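Local atomic coordinates of probable ubiquitin-conjugating enzyme E2-19 kDa (Caenorhabditis elegans, PDB entry 1PZV), a protein that probably accepts ubiquitin from an E1 enzyme as a thioester and catalyses its covalent attachment to other proteins. Residues A[51-56]-A[159-164]; A[76-81]-A[124-129]; A[87-92]-A[120-125]. One frame throughout, in Å; residues are numbered along the deposited sequence.

Contact 1 (A[51-56]-A[159-164]); sequences GFFKAI and RRSQEE
Ser-161, near the C-terminus, sets its short side chain against Gly-51 and Phe-52, where strand 52-58 begins. Its CB lies against the backbone of Phe-52, 3.5 Å from Phe-52 N and a little farther from Phe-52 O. One bond on, OG accepts the amide proton of Phe-52: Phe-52 N to Ser-161 OG is 3.0 Å with an N-H...O angle of 161°, a nearly straight bond. The torsion that places it there puts OG between the backbone N and the carbonyl carbon (chi1 71°). From this position OG also hydrogen-bonds to Val-158 O, one turn back in its own helix. A hydroxyl suits this buried spot because it can accept from the strand while donating to a carbonyl.

Gly-51 makes the close approach possible. Carrying only hydrogens on CA, it comes within 3.3 Å of Ser-161 OG at that atom and leaves room for the ring of Phe-53, one face of which lies beneath the same oxygen. The flanking side chains of Phe-52, Lys-54, Gln-162 and Glu-164 are exposed to solvent. The aliphatic part of Gln-162 covers the edge of the Phe-52 ring, its CG near the ring plane and 4.0 Å from Phe-52 CD1. Lys-54, its chain bent at chi3, points its ammonium at the C-terminal carboxylate; Lys-54 NZ to Glu-164 OXT is 3.9 Å, a long salt bridge suited to an exposed position.

In the UBC fold this contact ties the last helix to the meander sheet. Strand 52-58 runs between strands 35-41 and 69-72, antiparallel to both. Phe-53 packs on Phe-72 and Ile-76, while Phe-52 leans on Leu-39 of strand 35-41.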
ATOM      1  N   GLY A  51      11.951  -2.420   5.708  1.00 58.51           N
ATOM      2  CA  GLY A  51      11.061  -1.316   5.969  1.00 57.48           C
ATOM      3  C   GLY A  51       9.795  -1.620   6.740  1.00 55.32           C
ATOM      4  O   GLY A  51       9.102  -2.592   6.463  1.00 53.20           O
ATOM      5  N   PHE A  52       9.507  -0.774   7.721  1.00 54.41           N
ATOM      6  CA  PHE A  52       8.305  -0.906   8.519  1.00 56.02           C
ATOM      7  C   PHE A  52       7.420   0.298   8.180  1.00 55.81           C
ATOM      8  O   PHE A  52       7.242   1.202   9.001  1.00 55.97           O
ATOM      9  CB  PHE A  52       8.646  -0.927  10.019  1.00 56.30           C
ATOM     10  CG  PHE A  52       9.406  -2.146  10.446  1.00 55.71           C
ATOM     11  CD1 PHE A  52      10.763  -2.271  10.167  1.00 58.13           C
ATOM     12  CD2 PHE A  52       8.756  -3.205  11.067  1.00 55.12           C
ATOM     13  CE1 PHE A  52      11.467  -3.451  10.498  1.00 56.76           C
ATOM     14  CE2 PHE A  52       9.446  -4.380  11.396  1.00 54.96           C
ATOM     15  CZ  PHE A  52      10.801  -4.500  11.110  1.00 54.93           C
ATOM     16  N   PHE A  53       6.869   0.300   6.968  1.00 55.26           N
ATOM     17  CA  PHE A  53       6.023   1.402   6.508  1.00 56.60           C
ATOM     18  C   PHE A  53       4.564   1.339   6.958  1.00 55.51           C
ATOM     19  O   PHE A  53       3.817   0.440   6.565  1.00 55.00           O
ATOM     20  CB  PHE A  53       6.071   1.497   4.985  1.00 56.85           C
ATOM     21  CG  PHE A  53       7.451   1.392   4.417  1.00 56.07           C
ATOM     22  CD1 PHE A  53       7.972   0.157   4.044  1.00 56.15           C
ATOM     23  CD2 PHE A  53       8.232   2.529   4.252  1.00 55.10           C
ATOM     24  CE1 PHE A  53       9.259   0.058   3.515  1.00 55.81           C
ATOM     25  CE2 PHE A  53       9.517   2.442   3.728  1.00 54.24           C
ATOM     26  CZ  PHE A  53      10.030   1.207   3.358  1.00 54.72           C
ATOM     27  N   LYS A  54       4.169   2.317   7.771  1.00 55.36           N
ATOM     28  CA  LYS A  54       2.810   2.405   8.299  1.00 55.98           C
ATOM     29  C   LYS A  54       1.886   2.985   7.238  1.00 55.74           C
ATOM     30  O   LYS A  54       2.289   3.858   6.484  1.00 53.97           O
ATOM     31  CB  LYS A  54       2.801   3.282   9.564  1.00 57.29           C
ATOM     32  CG  LYS A  54       3.693   2.727  10.698  1.00 62.83           C
ATOM     33  CD  LYS A  54       3.758   3.623  11.958  1.00 65.43           C
ATOM     34  CE  LYS A  54       4.645   4.859  11.758  1.00 69.12           C
ATOM     35  NZ  LYS A  54       4.694   5.749  12.962  1.00 70.49           N
ATOM     36  N   ALA A  55       0.652   2.498   7.157  1.00 55.81           N
ATOM     37  CA  ALA A  55      -0.275   3.025   6.155  1.00 55.87           C
ATOM     38  C   ALA A  55      -1.722   2.995   6.636  1.00 55.10           C
ATOM     39  O   ALA A  55      -2.086   2.242   7.546  1.00 55.95           O
ATOM     40  CB  ALA A  55      -0.137   2.246   4.838  1.00 54.24           C
ATOM     41  N   ILE A  56      -2.553   3.814   6.013  1.00 54.01           N
ATOM     42  CA  ILE A  56      -3.945   3.868   6.396  1.00 52.87           C
ATOM     43  C   ILE A  56      -4.884   3.649   5.236  1.00 54.04           C
ATOM     44  O   ILE A  56      -4.741   4.264   4.174  1.00 53.11           O
ATOM     45  CB  ILE A  56      -4.266   5.194   7.068  1.00 52.63           C
ATOM     46  CG1 ILE A  56      -3.572   5.230   8.431  1.00 53.22           C
ATOM     47  CG2 ILE A  56      -5.777   5.370   7.183  1.00 51.32           C
ATOM     48  CD1 ILE A  56      -3.882   6.443   9.259  1.00 55.05           C
ATOM     49  N   ARG A 159      15.794   3.110   6.629  1.00 70.36           N
ATOM     50  CA  ARG A 159      16.539   3.383   7.858  1.00 71.11           C
ATOM     51  C   ARG A 159      15.664   4.210   8.778  1.00 70.69           C
ATOM     52  O   ARG A 159      15.730   4.080   9.999  1.00 71.05           O
ATOM     53  CB  ARG A 159      17.816   4.175   7.553  1.00 74.92           C
ATOM     54  CG  ARG A 159      19.110   3.365   7.489  1.00 79.51           C
ATOM     55  CD  ARG A 159      20.268   4.232   6.965  1.00 84.91           C
ATOM     56  NE  ARG A 159      21.585   3.609   7.138  1.00 90.12           N
ATOM     57  CZ  ARG A 159      22.735   4.138   6.715  1.00 91.65           C
ATOM     58  NH1 ARG A 159      23.884   3.500   6.924  1.00 90.71           N
ATOM     59  NH2 ARG A 159      22.742   5.303   6.077  1.00 92.03           N
ATOM     60  N   ARG A 160      14.844   5.069   8.188  1.00 69.87           N
ATOM     61  CA  ARG A 160      13.971   5.913   8.978  1.00 70.34           C
ATOM     62  C   ARG A 160      12.774   5.131   9.508  1.00 70.11           C
ATOM     63  O   ARG A 160      12.290   5.409  10.603  1.00 70.87           O
ATOM     64  CB  ARG A 160      13.490   7.110   8.158  1.00 72.05           C
ATOM     65  CG  ARG A 160      12.833   8.194   8.999  1.00 76.88           C
ATOM     66  CD  ARG A 160      12.268   9.340   8.156  1.00 83.69           C
ATOM     67  NE  ARG A 160      13.297  10.043   7.383  1.00 89.78           N
ATOM     68  CZ  ARG A 160      13.062  11.094   6.597  1.00 91.77           C
ATOM     69  NH1 ARG A 160      14.061  11.669   5.931  1.00 91.37           N
ATOM     70  NH2 ARG A 160      11.828  11.571   6.475  1.00 92.66           N
ATOM     71  N   SER A 161      12.296   4.148   8.750  1.00 69.26           N
ATOM     72  CA  SER A 161      11.147   3.359   9.201  1.00 68.48           C
ATOM     73  C   SER A 161      11.514   2.416  10.356  1.00 68.66           C
ATOM     74  O   SER A 161      10.643   1.972  11.113  1.00 68.80           O
ATOM     75  CB  SER A 161      10.556   2.546   8.040  1.00 66.42           C
ATOM     76  OG  SER A 161      11.411   1.479   7.664  1.00 67.04           O
ATOM     77  N   GLN A 162      12.804   2.114  10.488  1.00 67.84           N
ATOM     78  CA  GLN A 162      13.285   1.232  11.547  1.00 67.99           C
ATOM     79  C   GLN A 162      13.533   1.982  12.860  1.00 70.07           C
ATOM     80  O   GLN A 162      13.726   1.368  13.904  1.00 68.72           O
ATOM     81  CB  GLN A 162      14.573   0.538  11.105  1.00 65.47           C
ATOM     82  CG  GLN A 162      14.366  -0.558  10.092  1.00 62.49           C
ATOM     83  CD  GLN A 162      15.668  -1.122   9.543  1.00 61.46           C
ATOM     84  OE1 GLN A 162      15.681  -2.184   8.921  1.00 61.64           O
ATOM     85  NE2 GLN A 162      16.765  -0.407   9.758  1.00 60.96           N
ATOM     86  N   GLU A 163      13.529   3.309  12.804  1.00 73.33           N
ATOM     87  CA  GLU A 163      13.745   4.116  13.997  1.00 77.22           C
ATOM     88  C   GLU A 163      12.529   4.935  14.402  1.00 78.75           C
ATOM     89  O   GLU A 163      12.660   5.932  15.112  1.00 79.72           O
ATOM     90  CB  GLU A 163      14.942   5.048  13.786  1.00 80.01           C
ATOM     91  CG  GLU A 163      16.277   4.446  14.226  1.00 84.47           C
ATOM     92  CD  GLU A 163      17.409   4.753  13.263  1.00 87.83           C
ATOM     93  OE1 GLU A 163      18.543   4.278  13.515  1.00 88.87           O
ATOM     94  OE2 GLU A 163      17.163   5.462  12.255  1.00 89.73           O
ATOM     95  N   GLU A 164      11.346   4.510  13.968  1.00 80.33           N
ATOM     96  CA  GLU A 164      10.120   5.232  14.287  1.00 81.51           C
ATOM     97  C   GLU A 164       8.965   4.316  14.662  1.00 82.55           C
ATOM     98  O   GLU A 164       9.147   3.083  14.572  1.00 83.18           O
ATOM     99  CB  GLU A 164       9.728   6.111  13.103  1.00 81.66           C
ATOM    100  CG  GLU A 164      10.470   7.430  13.093  1.00 85.49           C
ATOM    101  CD  GLU A 164      10.462   8.124  11.743  1.00 86.79           C
ATOM    102  OE1 GLU A 164       9.411   8.107  11.064  1.00 87.24           O
ATOM    103  OE2 GLU A 164      11.511   8.700  11.374  1.00 86.31           O
ATOM    104  OXT GLU A 164       7.894   4.843  15.044  1.00 82.75           O
TER

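Contact 2 (A[76-81]-A[124-129]); sequences IWHPNI and SMLTDP
Met-125, near the end of helix 115-127, lies across the His-Pro-Asn (HPN) motif of the ubiquitin-conjugating fold, here His-78, Pro-79 and Asn-80 in a type I turn from His-78 to Ile-81. With CG anti to the backbone N (chi1 166°), the methionine meets the imidazole through that carbon, Met-125 CG lying 3.3 Å from His-78 NE2; its sulfur stands 4.8 Å from the centroid of the His-78 ring, approaching it obliquely. SD lies 3.9 Å from Asn-80 CB, and the bend at chi3 carries CE onto Ile-81 CD1. A long apolar chain suits this place because it can reach the imidazole, Asn-80 CB and Ile-81 CD1 in turn.

Leu-126 follows, its CD2 meeting Ile-76 CD1 at 4.1 Å, the two side chains crossing at about a right angle. The helix ends at Thr-127, and Asp-128 is the first residue to leave helical angles, which turns the chain so that Pro-129 faces the motif. Its CB is 3.4 Å from His-78 NE2, while His-78 ND1 is hydrogen-bonded to Tyr-48 OH, which would hold the ring's rotation. Asn-80 ND2 donates to Asn-130 O, the next residue along, and this anchors the amide beside the proline: Asn-80 OD1 lies 3.5 Å from Pro-129 CA.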
ATOM      1  N   ILE A  76       8.371   7.187   2.148  1.00 68.02           N
ATOM      2  CA  ILE A  76       8.650   6.096   1.224  1.00 65.55           C
ATOM      3  C   ILE A  76       8.945   6.721  -0.135  1.00 65.62           C
ATOM      4  O   ILE A  76       8.302   7.701  -0.518  1.00 66.04           O
ATOM      5  CB  ILE A  76       7.466   5.112   1.111  1.00 63.40           C
ATOM      6  CG1 ILE A  76       7.896   3.895   0.290  1.00 60.46           C
ATOM      7  CG2 ILE A  76       6.258   5.805   0.488  1.00 60.83           C
ATOM      8  CD1 ILE A  76       6.986   2.705   0.459  1.00 56.39           C
ATOM      9  N   TRP A  77       9.927   6.177  -0.848  1.00 65.25           N
ATOM     10  CA  TRP A  77      10.294   6.713  -2.157  1.00 65.41           C
ATOM     11  C   TRP A  77       9.935   5.717  -3.242  1.00 65.14           C
ATOM     12  O   TRP A  77      10.681   4.776  -3.520  1.00 62.65           O
ATOM     13  CB  TRP A  77      11.796   7.036  -2.212  1.00 65.85           C
ATOM     14  CG  TRP A  77      12.186   7.882  -3.402  1.00 66.10           C
ATOM     15  CD1 TRP A  77      12.986   7.508  -4.445  1.00 66.81           C
ATOM     16  CD2 TRP A  77      11.741   9.215  -3.700  1.00 65.84           C
ATOM     17  NE1 TRP A  77      13.055   8.514  -5.380  1.00 66.02           N
ATOM     18  CE2 TRP A  77      12.296   9.572  -4.952  1.00 66.19           C
ATOM     19  CE3 TRP A  77      10.912  10.137  -3.039  1.00 66.82           C
ATOM     20  CZ2 TRP A  77      12.060  10.816  -5.552  1.00 65.86           C
ATOM     21  CZ3 TRP A  77      10.676  11.379  -3.638  1.00 66.66           C
ATOM     22  CH2 TRP A  77      11.245  11.700  -4.886  1.00 67.04           C
ATOM     23  N   HIS A  78       8.776   5.933  -3.856  1.00 67.36           N
ATOM     24  CA  HIS A  78       8.299   5.030  -4.900  1.00 68.23           C
ATOM     25  C   HIS A  78       7.568   5.736  -6.051  1.00 67.96           C
ATOM     26  O   HIS A  78       6.812   6.700  -5.850  1.00 68.69           O
ATOM     27  CB  HIS A  78       7.371   3.967  -4.289  1.00 66.21           C
ATOM     28  CG  HIS A  78       7.111   2.806  -5.192  1.00 66.13           C
ATOM     29  ND1 HIS A  78       7.983   1.740  -5.305  1.00 67.44           N
ATOM     30  CD2 HIS A  78       6.091   2.541  -6.042  1.00 65.73           C
ATOM     31  CE1 HIS A  78       7.508   0.873  -6.177  1.00 66.12           C
ATOM     32  NE2 HIS A  78       6.358   1.334  -6.641  1.00 66.11           N
ATOM     33  N   PRO A  79       7.795   5.258  -7.280  1.00 66.73           N
ATOM     34  CA  PRO A  79       7.178   5.802  -8.491  1.00 67.07           C
ATOM     35  C   PRO A  79       5.651   5.872  -8.404  1.00 67.55           C
ATOM     36  O   PRO A  79       5.037   6.807  -8.929  1.00 68.59           O
ATOM     37  CB  PRO A  79       7.637   4.829  -9.572  1.00 65.76           C
ATOM     38  CG  PRO A  79       9.018   4.460  -9.099  1.00 66.69           C
ATOM     39  CD  PRO A  79       8.824   4.255  -7.614  1.00 65.94           C
ATOM     40  N   ASN A  80       5.042   4.888  -7.738  1.00 67.29           N
ATOM     41  CA  ASN A  80       3.588   4.838  -7.630  1.00 66.19           C
ATOM     42  C   ASN A  80       2.979   5.324  -6.332  1.00 67.17           C
ATOM     43  O   ASN A  80       1.811   5.078  -6.047  1.00 66.84           O
ATOM     44  CB  ASN A  80       3.111   3.434  -7.945  1.00 64.45           C
ATOM     45  CG  ASN A  80       3.531   2.996  -9.331  1.00 65.26           C
ATOM     46  OD1 ASN A  80       4.332   2.067  -9.481  1.00 64.84           O
ATOM     47  ND2 ASN A  80       3.008   3.678 -10.362  1.00 62.39           N
ATOM     48  N   ILE A  81       3.782   6.015  -5.539  1.00 68.79           N
ATOM     49  CA  ILE A  81       3.304   6.601  -4.302  1.00 69.94           C
ATOM     50  C   ILE A  81       3.633   8.075  -4.531  1.00 71.67           C
ATOM     51  O   ILE A  81       4.798   8.415  -4.744  1.00 70.91           O
ATOM     52  CB  ILE A  81       4.097   6.120  -3.082  1.00 69.79           C
ATOM     53  CG1 ILE A  81       4.280   4.605  -3.126  1.00 69.89           C
ATOM     54  CG2 ILE A  81       3.370   6.530  -1.811  1.00 69.10           C
ATOM     55  CD1 ILE A  81       3.005   3.827  -2.954  1.00 72.53           C
ATOM     56  N   SER A 124       3.256  -6.388  -5.136  1.00 47.60           N
ATOM     57  CA  SER A 124       3.635  -6.248  -6.532  1.00 49.45           C
ATOM     58  C   SER A 124       4.163  -4.841  -6.801  1.00 51.52           C
ATOM     59  O   SER A 124       5.213  -4.672  -7.406  1.00 50.85           O
ATOM     60  CB  SER A 124       2.434  -6.499  -7.443  1.00 51.57           C
ATOM     61  OG  SER A 124       2.090  -7.865  -7.509  1.00 54.28           O
ATOM     62  N   MET A 125       3.422  -3.831  -6.366  1.00 53.72           N
ATOM     63  CA  MET A 125       3.853  -2.463  -6.574  1.00 57.52           C
ATOM     64  C   MET A 125       5.275  -2.215  -6.072  1.00 58.92           C
ATOM     65  O   MET A 125       6.082  -1.575  -6.759  1.00 57.77           O
ATOM     66  CB  MET A 125       2.915  -1.495  -5.871  1.00 61.21           C
ATOM     67  CG  MET A 125       3.497  -0.103  -5.779  1.00 65.39           C
ATOM     68  SD  MET A 125       2.397   1.022  -4.974  1.00 74.95           S
ATOM     69  CE  MET A 125       2.607   0.506  -3.241  1.00 71.40           C
ATOM     70  N   LEU A 126       5.574  -2.703  -4.870  1.00 58.54           N
ATOM     71  CA  LEU A 126       6.900  -2.519  -4.298  1.00 59.06           C
ATOM     72  C   LEU A 126       7.951  -3.374  -5.030  1.00 61.44           C
ATOM     73  O   LEU A 126       9.093  -2.954  -5.223  1.00 62.05           O
ATOM     74  CB  LEU A 126       6.871  -2.872  -2.812  1.00 54.41           C
ATOM     75  CG  LEU A 126       5.905  -2.069  -1.931  1.00 53.01           C
ATOM     76  CD1 LEU A 126       5.871  -2.681  -0.541  1.00 49.71           C
ATOM     77  CD2 LEU A 126       6.315  -0.601  -1.865  1.00 50.07           C
ATOM     78  N   THR A 127       7.555  -4.567  -5.451  1.00 63.30           N
ATOM     79  CA  THR A 127       8.459  -5.475  -6.144  1.00 66.02           C
ATOM     80  C   THR A 127       8.659  -5.117  -7.618  1.00 68.99           C
ATOM     81  O   THR A 127       9.741  -5.323  -8.183  1.00 69.16           O
ATOM     82  CB  THR A 127       7.931  -6.923  -6.091  1.00 64.14           C
ATOM     83  OG1 THR A 127       7.530  -7.229  -4.753  1.00 62.16           O
ATOM     84  CG2 THR A 127       9.006  -7.906  -6.544  1.00 61.13           C
ATOM     85  N   ASP A 128       7.611  -4.578  -8.235  1.00 72.06           N
ATOM     86  CA  ASP A 128       7.655  -4.235  -9.653  1.00 74.08           C
ATOM     87  C   ASP A 128       6.799  -3.010  -9.968  1.00 72.89           C
ATOM     88  O   ASP A 128       5.641  -3.134 -10.363  1.00 70.44           O
ATOM     89  CB  ASP A 128       7.150  -5.427 -10.460  1.00 77.37           C
ATOM     90  CG  ASP A 128       7.745  -5.482 -11.833  1.00 82.42           C
ATOM     91  OD1 ASP A 128       7.581  -4.497 -12.601  1.00 85.12           O
ATOM     92  OD2 ASP A 128       8.383  -6.516 -12.133  1.00 84.55           O
ATOM     93  N   PRO A 129       7.368  -1.808  -9.812  1.00 73.73           N
ATOM     94  CA  PRO A 129       6.607  -0.586 -10.085  1.00 74.46           C
ATOM     95  C   PRO A 129       6.099  -0.476 -11.524  1.00 76.40           C
ATOM     96  O   PRO A 129       6.748  -0.940 -12.468  1.00 76.36           O
ATOM     97  CB  PRO A 129       7.599   0.519  -9.726  1.00 74.18           C
ATOM     98  CG  PRO A 129       8.927  -0.100 -10.087  1.00 73.05           C
ATOM     99  CD  PRO A 129       8.790  -1.507  -9.552  1.00 72.88           C
TER

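Contact 3 (A[87-92]-A[120-125]); sequences VCISIL and LSVISM
Apolar packing joins Val-87, Ile-89 and Ile-91, on the segment that carries the predicted active-site cysteine, to Ser-121, Val-122 and Met-125 of helix 115-127, a largely buried contact in the ubiquitin-conjugating (UBC) fold. Extended backbone at 87-89 alternates its side chains: Val-87 and Ile-89 point toward the helix, whereas Cys-88, the predicted thioester-forming residue, points away from it. Branched aliphatic residues suit the two inward positions because their branches pack against Met-125 and Val-122.

The sulfur of Met-125 rests against both. Val-87 CG1 lies 3.4 Å from Met-125 SD and also touches its terminal methyl, and Ile-89 CG2 approaches the same sulfur to 3.6 Å, the isoleucine and methionine crossing at about a right angle. Ile-89 holds CG1 between its backbone N and carbonyl carbon (chi1 57°), which sends CD1 along the helix toward Ser-121 and Val-122; Ile-89 CD1 to Val-122 CG2 is 4.4 Å.

Residues 90-92 then form a short 3-10 turn that brings Ile-91 over Ser-121. The serine is small enough to admit it, and its hydroxyl is hydrogen-bonded to Ile-118 O, one turn back. The touching branch is Ile-91 CG2, 3.2 Å from Ser-121 OG, and Ile-89 CD1 meets Ser-121 OG at 3.6 Å.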
ATOM      1  N   VAL A  87      -1.082   6.046  -2.386  1.00 64.72           N
ATOM      2  CA  VAL A  87      -0.695   4.983  -3.287  1.00 63.54           C
ATOM      3  C   VAL A  87      -1.620   5.054  -4.478  1.00 63.73           C
ATOM      4  O   VAL A  87      -2.834   5.157  -4.320  1.00 64.77           O
ATOM      5  CB  VAL A  87      -0.842   3.608  -2.651  1.00 62.65           C
ATOM      6  CG1 VAL A  87      -0.306   2.552  -3.604  1.00 61.96           C
ATOM      7  CG2 VAL A  87      -0.109   3.569  -1.330  1.00 61.88           C
ATOM      8  N   CYS A  88      -1.046   5.007  -5.671  1.00 63.14           N
ATOM      9  CA  CYS A  88      -1.839   5.076  -6.880  1.00 62.13           C
ATOM     10  C   CYS A  88      -1.597   3.886  -7.779  1.00 60.27           C
ATOM     11  O   CYS A  88      -0.632   3.859  -8.538  1.00 58.47           O
ATOM     12  CB  CYS A  88      -1.525   6.368  -7.627  1.00 63.99           C
ATOM     13  SG  CYS A  88      -1.816   7.864  -6.624  1.00 71.92           S
ATOM     14  N   ILE A  89      -2.485   2.901  -7.682  1.00 59.34           N
ATOM     15  CA  ILE A  89      -2.398   1.689  -8.498  1.00 57.98           C
ATOM     16  C   ILE A  89      -3.770   1.355  -9.104  1.00 57.35           C
ATOM     17  O   ILE A  89      -4.801   1.747  -8.559  1.00 55.14           O
ATOM     18  CB  ILE A  89      -1.869   0.513  -7.659  1.00 56.41           C
ATOM     19  CG1 ILE A  89      -2.769   0.304  -6.429  1.00 54.94           C
ATOM     20  CG2 ILE A  89      -0.414   0.788  -7.273  1.00 52.60           C
ATOM     21  CD1 ILE A  89      -2.333  -0.813  -5.517  1.00 53.56           C
ATOM     22  N   SER A  90      -3.769   0.644 -10.232  1.00 57.80           N
ATOM     23  CA  SER A  90      -5.001   0.301 -10.957  1.00 59.77           C
ATOM     24  C   SER A  90      -6.153  -0.256 -10.126  1.00 62.20           C
ATOM     25  O   SER A  90      -7.283   0.246 -10.190  1.00 61.75           O
ATOM     26  CB  SER A  90      -4.701  -0.703 -12.073  1.00 58.11           C
ATOM     27  OG  SER A  90      -3.696  -0.225 -12.945  1.00 59.05           O
ATOM     28  N   ILE A  91      -5.857  -1.300  -9.359  1.00 62.71           N
ATOM     29  CA  ILE A  91      -6.861  -1.963  -8.553  1.00 63.19           C
ATOM     30  C   ILE A  91      -7.565  -1.069  -7.535  1.00 64.15           C
ATOM     31  O   ILE A  91      -8.501  -1.502  -6.876  1.00 64.44           O
ATOM     32  CB  ILE A  91      -6.254  -3.187  -7.850  1.00 63.13           C
ATOM     33  CG1 ILE A  91      -7.367  -4.072  -7.302  1.00 62.33           C
ATOM     34  CG2 ILE A  91      -5.312  -2.742  -6.743  1.00 63.13           C
ATOM     35  CD1 ILE A  91      -6.872  -5.353  -6.708  1.00 63.65           C
ATOM     36  N   LEU A  92      -7.117   0.171  -7.387  1.00 65.68           N
ATOM     37  CA  LEU A  92      -7.779   1.074  -6.456  1.00 68.08           C
ATOM     38  C   LEU A  92      -8.647   1.993  -7.283  1.00 71.87           C
ATOM     39  O   LEU A  92      -9.505   2.712  -6.759  1.00 71.98           O
ATOM     40  CB  LEU A  92      -6.772   1.882  -5.645  1.00 63.67           C
ATOM     41  CG  LEU A  92      -5.980   1.091  -4.600  1.00 63.00           C
ATOM     42  CD1 LEU A  92      -5.123   2.046  -3.772  1.00 61.89           C
ATOM     43  CD2 LEU A  92      -6.936   0.328  -3.687  1.00 61.16           C
ATOM     44  N   LEU A 120      -2.098  -7.763  -1.706  1.00 45.93           N
ATOM     45  CA  LEU A 120      -1.281  -8.557  -2.604  1.00 47.73           C
ATOM     46  C   LEU A 120      -0.765  -7.704  -3.745  1.00 49.49           C
ATOM     47  O   LEU A 120       0.422  -7.750  -4.073  1.00 50.42           O
ATOM     48  CB  LEU A 120      -2.077  -9.741  -3.165  1.00 47.93           C
ATOM     49  CG  LEU A 120      -2.267 -10.909  -2.194  1.00 47.42           C
ATOM     50  CD1 LEU A 120      -3.183 -11.957  -2.788  1.00 44.61           C
ATOM     51  CD2 LEU A 120      -0.900 -11.496  -1.866  1.00 46.75           C
ATOM     52  N   SER A 121      -1.646  -6.921  -4.361  1.00 50.73           N
ATOM     53  CA  SER A 121      -1.196  -6.086  -5.468  1.00 51.55           C
ATOM     54  C   SER A 121      -0.190  -5.042  -4.960  1.00 49.96           C
ATOM     55  O   SER A 121       0.561  -4.460  -5.745  1.00 49.91           O
ATOM     56  CB  SER A 121      -2.386  -5.422  -6.185  1.00 52.27           C
ATOM     57  OG  SER A 121      -2.920  -4.352  -5.438  1.00 55.38           O
ATOM     58  N   VAL A 122      -0.163  -4.821  -3.646  1.00 47.70           N
ATOM     59  CA  VAL A 122       0.789  -3.872  -3.063  1.00 45.96           C
ATOM     60  C   VAL A 122       2.202  -4.476  -2.989  1.00 44.33           C
ATOM     61  O   VAL A 122       3.203  -3.770  -3.156  1.00 42.40           O
ATOM     62  CB  VAL A 122       0.348  -3.420  -1.669  1.00 44.75           C
ATOM     63  CG1 VAL A 122       1.439  -2.563  -1.022  1.00 42.53           C
ATOM     64  CG2 VAL A 122      -0.943  -2.654  -1.782  1.00 41.69           C
ATOM     65  N   ILE A 123       2.289  -5.774  -2.733  1.00 42.05           N
ATOM     66  CA  ILE A 123       3.597  -6.391  -2.724  1.00 45.13           C
ATOM     67  C   ILE A 123       4.140  -6.241  -4.151  1.00 47.78           C
ATOM     68  O   ILE A 123       5.332  -5.996  -4.353  1.00 49.73           O
ATOM     69  CB  ILE A 123       3.524  -7.886  -2.373  1.00 45.14           C
ATOM     70  CG1 ILE A 123       3.207  -8.053  -0.889  1.00 45.07           C
ATOM     71  CG2 ILE A 123       4.853  -8.577  -2.729  1.00 42.52           C
ATOM     72  CD1 ILE A 123       3.111  -9.495  -0.458  1.00 44.98           C
ATOM     73  N   SER A 124       3.256  -6.388  -5.136  1.00 47.60           N
ATOM     74  CA  SER A 124       3.635  -6.248  -6.532  1.00 49.45           C
ATOM     75  C   SER A 124       4.163  -4.841  -6.801  1.00 51.52           C
ATOM     76  O   SER A 124       5.213  -4.672  -7.406  1.00 50.85           O
ATOM     77  CB  SER A 124       2.434  -6.499  -7.443  1.00 51.57           C
ATOM     78  OG  SER A 124       2.090  -7.865  -7.509  1.00 54.28           O
ATOM     79  N   MET A 125       3.422  -3.831  -6.366  1.00 53.72           N
ATOM     80  CA  MET A 125       3.853  -2.463  -6.574  1.00 57.52           C
ATOM     81  C   MET A 125       5.275  -2.215  -6.072  1.00 58.92           C
ATOM     82  O   MET A 125       6.082  -1.575  -6.759  1.00 57.77           O
ATOM     83  CB  MET A 125       2.915  -1.495  -5.871  1.00 61.21           C
ATOM     84  CG  MET A 125       3.497  -0.103  -5.779  1.00 65.39           C
ATOM     85  SD  MET A 125       2.397   1.022  -4.974  1.00 74.95           S
ATOM     86  CE  MET A 125       2.607   0.506  -3.241  1.00 71.40           C
TER

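Contacts 2 and 3 are neighbours on helix 115-127, their centres 8 Å apart, and they share Met-125, which packs on the HPN turn and on the cysteine segment alike. Those two segments also meet directly: Asn-80 O lies 2.9 Å from Cys-88 N, probably a hydrogen bond, and Ile-81 CD1 packs on Val-87 CG2. The Asn-80 side chain is about 5 Å from that of the predicted catalytic Cys-88. Contact 1 lies away from this site, its centre 15 Å from that of contact 2 and 18 Å from that of contact 3. It joins the core through Phe-53 CD2, 4.0 Å from Ile-76 CD1 of contact 2.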